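PDB 6LAC: carbonic anhydrase from Neosartorya fumigata, which probably catalyses the reversible hydration of carbon dioxide to hydrogencarbonate as a zinc-dependent beta-class carbonic anhydrase. Local coordinates for residues A[45-49]-A[50-54]. The protein carries 1 engineered substitution. Residues are numbered along the deposited sequence; the frame is centred on the assembly and turned at random.
Sequences SGLPA and DEIFE
Glu-51 lays its carboxylate against the ring of Pro-48, three residues back across the short 3-10 segment 49-51. The chain leaves beside the backbone N (chi1 -68°) and runs extended beyond CG, which takes it at a slant over the ring, with Glu-51 CD against Pro-48 CG and CD. OE2 comes to 3.4 Å from Pro-48 CG, while OE1 sits between the CD end of the ring and Leu-47 CD2, 3.6 Å from the latter. These are close CH contacts; OE2 also has a salt bridge to Arg-22 and a hydrogen bond from the backbone N of Gly-26, which together should favour a charged carboxylate. On the same face of the ring, Asp-50 OD1 lies 3.7 Å from Pro-48 CB, and the two acidic side chains share that side. Two successive backbone bonds make the 3-10 segment: Glu-51 N to Pro-48 O at 3.0 Å and Ile-52 N to Ala-49 O at 3.2 Å.

Ile-52 forms the apolar half. Its CG1 branch, set beside its backbone N (chi1 -57°), turns back toward the loop; CG1 touches Leu-47 CB at 3.7 Å, and CD1 ends 3.8 Å from Ser-45 OG. That hydroxyl is the acceptor of an ST turn, taking the N-H of Leu-47 at 3.1 Å, and also hydrogen-bonds to Leu-42 O.

The 3-10 segment thus delivers the chain into strand 52-57, an outermost strand of this subunit's mixed sheet, whose edge is linked to the second subunit by backbone bonds from Glu-54. Strand 29-34 runs parallel beside it, with Leu-47 resting on Val-29 and both Ser-45 and Ile-52 on Trp-31, while Ala-49 packs against Ala-39, an engineered residue, of the second subunit.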
loop_
_atom_site.group_PDB
_atom_site.type_symbol
_atom_site.label_atom_id
_atom_site.label_comp_id
_atom_site.label_asym_id
_atom_site.label_seq_id
_atom_site.Cartn_x
_atom_site.Cartn_y
_atom_site.Cartn_z
ATOM N N SER A 45 11.857 9.135 -4.733
ATOM C CA SER A 45 10.594 9.868 -5.044
ATOM C C SER A 45 10.825 11.369 -5.176
ATOM O O SER A 45 9.946 12.057 -5.749
ATOM C CB SER A 45 9.575 9.637 -3.984
ATOM O OG SER A 45 9.962 10.193 -2.741
ATOM N N GLY A 46 11.900 11.908 -4.610
ATOM C CA GLY A 46 12.052 13.377 -4.550
ATOM C C GLY A 46 11.147 14.018 -3.504
ATOM O O GLY A 46 11.004 15.247 -3.522
ATOM N N LEU A 47 10.477 13.232 -2.649
ATOM C CA LEU A 47 9.510 13.734 -1.664
ATOM C C LEU A 47 9.980 13.412 -0.264
ATOM O O LEU A 47 10.359 12.276 0.018
ATOM C CB LEU A 47 8.150 13.058 -1.893
ATOM C CG LEU A 47 7.395 13.423 -3.170
ATOM C CD1 LEU A 47 6.225 12.478 -3.426
ATOM C CD2 LEU A 47 6.919 14.856 -3.100
ATOM N N PRO A 48 9.826 14.325 0.690
ATOM C CA PRO A 48 9.929 13.957 2.091
ATOM C C PRO A 48 8.777 13.027 2.486
ATOM O O PRO A 48 7.742 13.081 1.839
ATOM C CB PRO A 48 9.842 15.275 2.857
ATOM C CG PRO A 48 9.163 16.205 1.907
ATOM C CD PRO A 48 9.398 15.713 0.493
ATOM N N ALA A 49 8.975 12.196 3.494
ATOM C CA ALA A 49 7.990 11.170 3.905
ATOM C C ALA A 49 6.639 11.805 4.179
ATOM O O ALA A 49 5.592 11.172 3.916
ATOM C CB ALA A 49 8.523 10.431 5.105
ATOM N N ASP A 50 6.614 13.006 4.763
ATOM C CA ASP A 50 5.336 13.599 5.189
ATOM C C ASP A 50 4.539 14.142 3.983
ATOM O O ASP A 50 3.366 14.469 4.199
ATOM C CB ASP A 50 5.540 14.678 6.272
ATOM C CG ASP A 50 6.341 15.902 5.889
ATOM O OD1 ASP A 50 6.731 16.062 4.721
ATOM O OD2 ASP A 50 6.604 16.709 6.821
ATOM N N GLU A 51 5.108 14.156 2.788
ATOM C CA GLU A 51 4.379 14.600 1.585
ATOM C C GLU A 51 3.831 13.393 0.821
ATOM O O GLU A 51 3.283 13.543 -0.263
ATOM C CB GLU A 51 5.291 15.445 0.697
ATOM C CG GLU A 51 5.632 16.781 1.357
ATOM C CD GLU A 51 6.451 17.709 0.481
ATOM O OE1 GLU A 51 6.626 17.501 -0.732
ATOM O OE2 GLU A 51 6.981 18.691 1.095
ATOM N N ILE A 52 4.090 12.187 1.292
ATOM C CA ILE A 52 3.685 10.964 0.563
ATOM C C ILE A 52 2.401 10.410 1.194
ATOM O O ILE A 52 2.377 10.149 2.384
ATOM C CB ILE A 52 4.813 9.921 0.528
ATOM C CG1 ILE A 52 6.113 10.484 -0.095
ATOM C CG2 ILE A 52 4.353 8.646 -0.202
ATOM C CD1 ILE A 52 7.319 9.521 -0.052
ATOM N N PHE A 53 1.390 10.213 0.378
ATOM C CA PHE A 53 0.174 9.488 0.745
ATOM C C PHE A 53 0.248 8.233 -0.113
ATOM O O PHE A 53 0.090 8.298 -1.330
ATOM C CB PHE A 53 -1.043 10.384 0.483
ATOM C CG PHE A 53 -2.329 9.717 0.860
ATOM C CD1 PHE A 53 -2.691 9.626 2.186
ATOM C CD2 PHE A 53 -3.165 9.199 -0.109
ATOM C CE1 PHE A 53 -3.861 8.971 2.521
ATOM C CE2 PHE A 53 -4.329 8.518 0.254
ATOM C CZ PHE A 53 -4.658 8.420 1.567
ATOM N N GLU A 54 0.567 7.104 0.517
ATOM C CA GLU A 54 1.061 5.924 -0.218
ATOM C C GLU A 54 -0.037 4.877 -0.331
ATOM O O GLU A 54 -0.518 4.410 0.738
ATOM C CB GLU A 54 2.294 5.425 0.512
ATOM C CG GLU A 54 2.975 4.257 -0.166
ATOM C CD GLU A 54 4.243 3.778 0.541
ATOM O OE1 GLU A 54 4.426 4.150 1.705
ATOM O OE2 GLU A 54 4.981 2.973 -0.065
#